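MutT/nudix family protein (Shewanella oneidensis, PDB 3GZ5) probably acts as an ADP-ribose-responsive transcriptional regulator of NAD metabolism, joining a Nudix domain to a DNA-binding winged helix domain. Local coordinates at residues L156-K159 and A160-S163; K189-G193 and K194-R198. All blocks are in the same frame, centred on the assembly; numbering follows the deposited sequence.

Interaction 1: residues L156-K159 and A160-S163; sequences LTQK and ALYS
Ala-160 N bonds to Leu-156 O at 2.9 Å in the regular helical pattern, but from the next residue on the bonds weaken and fork, Leu-161 N lying 3.3 Å from Thr-157 O and 3.1 Å from Gln-158 O. The last turn ends on Lys-159 O, which takes weak bonds from Tyr-162 N and Ser-163 N and a shorter one from the hydroxyl of Ser-163, OG lying 2.8 Å away and tilted 29° from the carbonyl plane. With chi1 at 76°, OG sits between its own backbone N and carbonyl carbon. This is the C-terminal end of helix 145-162, Ser-163 being the first residue to leave helical geometry; its hydroxyl also binds Val-165 N in the departing chain. Replacing Ser-163 by an alanine would probably leave Lys-159 O with weak backbone donors alone and Val-165 N without its hydroxyl mate. On another side of the turn, the side chains of Gln-158 and Tyr-162 run side by side; NE2 of Gln-158 comes within 3.8 Å of CE2 at the edge of the Tyr-162 ring, the amide turned 56° from the ring plane. The phenol OH of Tyr-162 bonds to Leu-235 O of the second subunit, while Lys-159 NZ forms a salt bridge with Glu-88.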
ATOM      1  N   LEU B 156       4.661   9.729  -2.171  1.00 44.31           N
ATOM      2  CA  LEU B 156       4.285  11.138  -2.045  1.00 44.91           C
ATOM      3  C   LEU B 156       4.011  11.824  -3.389  1.00 44.97           C
ATOM      4  O   LEU B 156       3.070  12.614  -3.519  1.00 44.91           O
ATOM      5  CB  LEU B 156       5.366  11.917  -1.313  1.00 45.30           C
ATOM      6  CG  LEU B 156       5.399  11.872   0.197  1.00 45.20           C
ATOM      7  CD1 LEU B 156       5.892  13.244   0.621  1.00 46.62           C
ATOM      8  CD2 LEU B 156       4.043  11.598   0.763  1.00 46.42           C
ATOM      9  N   THR B 157       4.838  11.508  -4.374  1.00 45.16           N
ATOM     10  CA  THR B 157       4.608  11.924  -5.753  1.00 46.36           C
ATOM     11  C   THR B 157       3.229  11.509  -6.279  1.00 46.43           C
ATOM     12  O   THR B 157       2.530  12.346  -6.835  1.00 46.32           O
ATOM     13  CB  THR B 157       5.769  11.462  -6.661  1.00 46.25           C
ATOM     14  OG1 THR B 157       6.977  12.038  -6.143  1.00 47.09           O
ATOM     15  CG2 THR B 157       5.565  11.926  -8.079  1.00 47.10           C
ATOM     16  N   GLN B 158       2.827  10.246  -6.066  1.00 46.96           N
ATOM     17  CA  GLN B 158       1.473   9.800  -6.415  1.00 46.97           C
ATOM     18  C   GLN B 158       0.391  10.501  -5.593  1.00 46.30           C
ATOM     19  O   GLN B 158      -0.687  10.799  -6.108  1.00 46.48           O
ATOM     20  CB  GLN B 158       1.297   8.274  -6.310  1.00 47.39           C
ATOM     21  CG  GLN B 158       2.243   7.442  -7.166  1.00 50.96           C
ATOM     22  CD  GLN B 158       2.159   7.748  -8.666  1.00 55.50           C
ATOM     23  OE1 GLN B 158       3.077   8.362  -9.245  1.00 55.37           O
ATOM     24  NE2 GLN B 158       1.060   7.317  -9.303  1.00 55.70           N
ATOM     25  N   LYS B 159       0.655  10.756  -4.315  1.00 45.93           N
ATOM     26  CA  LYS B 159      -0.288  11.536  -3.519  1.00 45.25           C
ATOM     27  C   LYS B 159      -0.503  12.942  -4.105  1.00 44.41           C
ATOM     28  O   LYS B 159      -1.620  13.442  -4.082  1.00 44.98           O
ATOM     29  CB  LYS B 159       0.165  11.648  -2.055  1.00 46.00           C
ATOM     30  CG  LYS B 159       0.229  10.343  -1.309  1.00 46.67           C
ATOM     31  CD  LYS B 159      -1.118   9.725  -1.105  1.00 49.41           C
ATOM     32  CE  LYS B 159      -0.908   8.400  -0.439  1.00 52.52           C
ATOM     33  NZ  LYS B 159      -2.188   7.816   0.044  1.00 58.97           N
ATOM     34  N   ALA B 160       0.563  13.579  -4.597  1.00 43.26           N
ATOM     35  CA  ALA B 160       0.474  14.910  -5.239  1.00 42.79           C
ATOM     36  C   ALA B 160      -0.386  14.872  -6.508  1.00 42.34           C
ATOM     37  O   ALA B 160      -0.974  15.868  -6.891  1.00 42.33           O
ATOM     38  CB  ALA B 160       1.854  15.467  -5.549  1.00 42.31           C
ATOM     39  N   LEU B 161      -0.474  13.699  -7.125  1.00 42.39           N
ATOM     40  CA  LEU B 161      -1.221  13.510  -8.371  1.00 42.42           C
ATOM     41  C   LEU B 161      -2.702  13.232  -8.165  1.00 41.93           C
ATOM     42  O   LEU B 161      -3.548  13.590  -9.013  1.00 41.17           O
ATOM     43  CB  LEU B 161      -0.602  12.361  -9.179  1.00 42.51           C
ATOM     44  CG  LEU B 161       0.572  12.626 -10.142  1.00 45.18           C
ATOM     45  CD1 LEU B 161       0.813  11.367 -10.963  1.00 44.34           C
ATOM     46  CD2 LEU B 161       0.329  13.812 -11.097  1.00 45.63           C
ATOM     47  N   TYR B 162      -3.021  12.574  -7.053  1.00 41.79           N
ATOM     48  CA  TYR B 162      -4.379  12.074  -6.844  1.00 42.34           C
ATOM     49  C   TYR B 162      -5.059  12.533  -5.567  1.00 41.54           C
ATOM     50  O   TYR B 162      -6.152  12.072  -5.284  1.00 41.94           O
ATOM     51  CB  TYR B 162      -4.415  10.538  -6.899  1.00 43.22           C
ATOM     52  CG  TYR B 162      -4.024   9.972  -8.232  1.00 44.03           C
ATOM     53  CD1 TYR B 162      -4.907   9.997  -9.316  1.00 46.82           C
ATOM     54  CD2 TYR B 162      -2.758   9.421  -8.418  1.00 47.37           C
ATOM     55  CE1 TYR B 162      -4.533   9.476 -10.563  1.00 47.68           C
ATOM     56  CE2 TYR B 162      -2.374   8.898  -9.653  1.00 49.25           C
ATOM     57  CZ  TYR B 162      -3.265   8.926 -10.709  1.00 48.83           C
ATOM     58  OH  TYR B 162      -2.859   8.400 -11.905  1.00 51.09           O
ATOM     59  N   SER B 163      -4.412  13.401  -4.791  1.00 41.07           N
ATOM     60  CA  SER B 163      -4.992  13.873  -3.523  1.00 40.94           C
ATOM     61  C   SER B 163      -4.474  15.260  -3.120  1.00 40.98           C
ATOM     62  O   SER B 163      -3.671  15.850  -3.843  1.00 42.04           O
ATOM     63  CB  SER B 163      -4.710  12.859  -2.391  1.00 41.33           C
ATOM     64  OG  SER B 163      -3.372  12.932  -1.929  1.00 39.89           O
TER

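Interaction 2: residues K189-G193 and K194-R198; sequences KPIQG and KSFRR
Gly-193 O receives two bonds from Arg-197: the backbone N at 3.1 Å and the side-chain NH1 at 3.2 Å. They arrive from opposite faces of the carbonyl plane, the NH1 donor 40° above it, although the oxygen itself lies almost in the plane of the guanidinium, at its edge. One turn of helix is thus bonded twice at a single acceptor, once by backbone and once by side chain. Beside it, Phe-196 N bonds to Gln-192 O at 3.0 Å, and CG of Gln-192 rests against Ser-195 OG at 3.4 Å. Ile-191 reaches forward to Phe-196, placing CD1 over one face of the ring, 4.1 Å from its centroid, in a CH-pi contact offset toward the rim. Phe-196 has CG opposite its backbone N (chi1 -172°), and its buried ring, with Ile-191 on one face, also meets His-183 edge-to-face. Helix 176-187 positions the outer groups: Gln-180 OE1 accepts a bond from Arg-197 NH1, and Glu-184 OE1 takes the backbone N of Ile-191. The arrangement is that of a helix start, with Gln-192 at the N-cap, where a short loop joins two helices of the winged helix-turn-helix domain.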
ATOM      1  N   LYS B 189       7.881  19.611 -10.951  1.00 62.94           N
ATOM      2  CA  LYS B 189       7.366  20.160 -12.192  1.00 64.20           C
ATOM      3  C   LYS B 189       6.393  21.289 -11.866  1.00 64.87           C
ATOM      4  O   LYS B 189       5.457  21.076 -11.100  1.00 65.02           O
ATOM      5  CB  LYS B 189       6.613  19.050 -12.931  1.00 64.12           C
ATOM      6  CG  LYS B 189       6.328  19.305 -14.391  1.00 65.02           C
ATOM      7  CD  LYS B 189       5.187  18.420 -14.908  1.00 66.56           C
ATOM      8  CE  LYS B 189       5.414  16.947 -14.598  1.00 67.85           C
ATOM      9  NZ  LYS B 189       4.448  16.052 -15.314  1.00 68.47           N
ATOM     10  N   PRO B 190       6.618  22.497 -12.422  1.00 65.40           N
ATOM     11  CA  PRO B 190       5.608  23.550 -12.286  1.00 65.71           C
ATOM     12  C   PRO B 190       4.252  23.014 -12.704  1.00 65.63           C
ATOM     13  O   PRO B 190       4.171  22.233 -13.645  1.00 65.83           O
ATOM     14  CB  PRO B 190       6.080  24.627 -13.271  1.00 65.57           C
ATOM     15  CG  PRO B 190       7.559  24.456 -13.319  1.00 66.16           C
ATOM     16  CD  PRO B 190       7.813  22.968 -13.153  1.00 65.83           C
ATOM     17  N   ILE B 191       3.200  23.392 -11.987  1.00 66.05           N
ATOM     18  CA  ILE B 191       1.864  22.918 -12.351  1.00 66.46           C
ATOM     19  C   ILE B 191       0.942  24.073 -12.722  1.00 66.61           C
ATOM     20  O   ILE B 191       1.260  25.243 -12.503  1.00 66.33           O
ATOM     21  CB  ILE B 191       1.211  21.962 -11.286  1.00 66.59           C
ATOM     22  CG1 ILE B 191       0.792  22.721 -10.023  1.00 66.89           C
ATOM     23  CG2 ILE B 191       2.133  20.777 -10.966  1.00 65.97           C
ATOM     24  CD1 ILE B 191      -0.035  21.893  -9.040  1.00 66.34           C
ATOM     25  N   GLN B 192      -0.200  23.710 -13.282  1.00 67.04           N
ATOM     26  CA  GLN B 192      -1.100  24.631 -13.931  1.00 67.82           C
ATOM     27  C   GLN B 192      -2.108  25.248 -12.932  1.00 67.73           C
ATOM     28  O   GLN B 192      -3.186  24.704 -12.681  1.00 67.80           O
ATOM     29  CB  GLN B 192      -1.760  23.925 -15.137  1.00 68.25           C
ATOM     30  CG  GLN B 192      -2.350  22.503 -14.854  1.00 69.79           C
ATOM     31  CD  GLN B 192      -1.327  21.340 -14.814  1.00 71.66           C
ATOM     32  OE1 GLN B 192      -0.135  21.533 -14.563  1.00 72.52           O
ATOM     33  NE2 GLN B 192      -1.816  20.121 -15.048  1.00 72.34           N
ATOM     34  N   GLY B 193      -1.730  26.399 -12.375  1.00 67.56           N
ATOM     35  CA  GLY B 193      -2.481  27.062 -11.295  1.00 67.41           C
ATOM     36  C   GLY B 193      -4.006  27.038 -11.309  1.00 67.04           C
ATOM     37  O   GLY B 193      -4.645  26.869 -10.264  1.00 66.92           O
ATOM     38  N   LYS B 194      -4.586  27.205 -12.493  1.00 66.63           N
ATOM     39  CA  LYS B 194      -6.025  27.414 -12.648  1.00 66.05           C
ATOM     40  C   LYS B 194      -6.772  26.089 -12.768  1.00 65.45           C
ATOM     41  O   LYS B 194      -7.929  25.979 -12.339  1.00 64.60           O
ATOM     42  CB  LYS B 194      -6.275  28.318 -13.863  1.00 66.51           C
ATOM     43  CG  LYS B 194      -7.698  28.318 -14.415  1.00 67.91           C
ATOM     44  CD  LYS B 194      -8.490  29.535 -13.948  1.00 70.38           C
ATOM     45  CE  LYS B 194      -9.482  29.987 -15.019  1.00 70.66           C
ATOM     46  NZ  LYS B 194     -10.472  28.921 -15.375  1.00 71.31           N
ATOM     47  N   SER B 195      -6.113  25.093 -13.362  1.00 64.73           N
ATOM     48  CA  SER B 195      -6.603  23.718 -13.313  1.00 64.72           C
ATOM     49  C   SER B 195      -6.619  23.233 -11.846  1.00 64.02           C
ATOM     50  O   SER B 195      -7.612  22.675 -11.376  1.00 63.72           O
ATOM     51  CB  SER B 195      -5.724  22.785 -14.157  1.00 64.84           C
ATOM     52  OG  SER B 195      -5.559  23.260 -15.480  1.00 66.78           O
ATOM     53  N   PHE B 196      -5.507  23.465 -11.146  1.00 63.37           N
ATOM     54  CA  PHE B 196      -5.339  23.054  -9.751  1.00 63.00           C
ATOM     55  C   PHE B 196      -6.438  23.608  -8.850  1.00 62.97           C
ATOM     56  O   PHE B 196      -7.126  22.835  -8.185  1.00 62.50           O
ATOM     57  CB  PHE B 196      -3.955  23.464  -9.227  1.00 62.68           C
ATOM     58  CG  PHE B 196      -3.630  22.911  -7.861  1.00 61.32           C
ATOM     59  CD1 PHE B 196      -3.520  21.526  -7.654  1.00 59.09           C
ATOM     60  CD2 PHE B 196      -3.420  23.770  -6.778  1.00 59.93           C
ATOM     61  CE1 PHE B 196      -3.207  21.008  -6.387  1.00 57.55           C
ATOM     62  CE2 PHE B 196      -3.103  23.258  -5.505  1.00 60.00           C
ATOM     63  CZ  PHE B 196      -3.000  21.873  -5.316  1.00 57.64           C
ATOM     64  N   ARG B 197      -6.596  24.936  -8.855  1.00 63.37           N
ATOM     65  CA  ARG B 197      -7.711  25.633  -8.187  1.00 63.99           C
ATOM     66  C   ARG B 197      -9.090  25.081  -8.521  1.00 64.18           C
ATOM     67  O   ARG B 197      -9.899  24.854  -7.619  1.00 64.33           O
ATOM     68  CB  ARG B 197      -7.662  27.129  -8.460  1.00 64.24           C
ATOM     69  CG  ARG B 197      -6.808  27.876  -7.474  1.00 65.47           C
ATOM     70  CD  ARG B 197      -6.313  29.182  -8.039  1.00 69.86           C
ATOM     71  NE  ARG B 197      -5.352  29.839  -7.153  1.00 73.12           N
ATOM     72  CZ  ARG B 197      -4.050  29.554  -7.089  1.00 75.83           C
ATOM     73  NH1 ARG B 197      -3.517  28.596  -7.854  1.00 76.52           N
ATOM     74  NH2 ARG B 197      -3.273  30.223  -6.242  1.00 76.70           N
ATOM     75  N   ARG B 198      -9.348  24.852  -9.804  1.00 64.76           N
ATOM     76  CA  ARG B 198     -10.570  24.163 -10.252  1.00 65.81           C
ATOM     77  C   ARG B 198     -10.764  22.784  -9.574  1.00 65.80           C
ATOM     78  O   ARG B 198     -11.848  22.478  -9.080  1.00 65.21           O
ATOM     79  CB  ARG B 198     -10.580  24.047 -11.792  1.00 65.92           C
ATOM     80  CG  ARG B 198     -11.595  23.062 -12.415  1.00 68.39           C
ATOM     81  CD  ARG B 198     -11.993  23.416 -13.888  1.00 71.09           C
ATOM     82  NE  ARG B 198     -10.844  23.749 -14.744  1.00 72.43           N
ATOM     83  CZ  ARG B 198     -10.392  24.991 -14.962  1.00 72.84           C
ATOM     84  NH1 ARG B 198      -9.332  25.189 -15.748  1.00 70.83           N
ATOM     85  NH2 ARG B 198     -10.992  26.036 -14.382  1.00 73.08           N
TER

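In the fold
The two interactions lie at opposite kinds of helix end, one closing a helix and one opening another. Interaction 1 closes helix 145-162, and interaction 2, later in the chain, opens helix 193-203; their centres lie 14 Å apart, with nearest atoms about 6 Å apart and no direct touch. Helix 176-187 links them: Leu-186 and Leu-187 pack on the 156-163 turn, Gln-180 meets the 189-198 segment, and His-183 serves both, bonding Ala-160 O and meeting the Phe-196 ring edge-to-face. Leu-238 likewise touches Leu-161 and Ile-191. A helix end that also reaches the second subunit is thus in contact, through helix 176-187, with the winged helix domain, which could let changes in one part be felt in the other, though the contacts alone do not establish it.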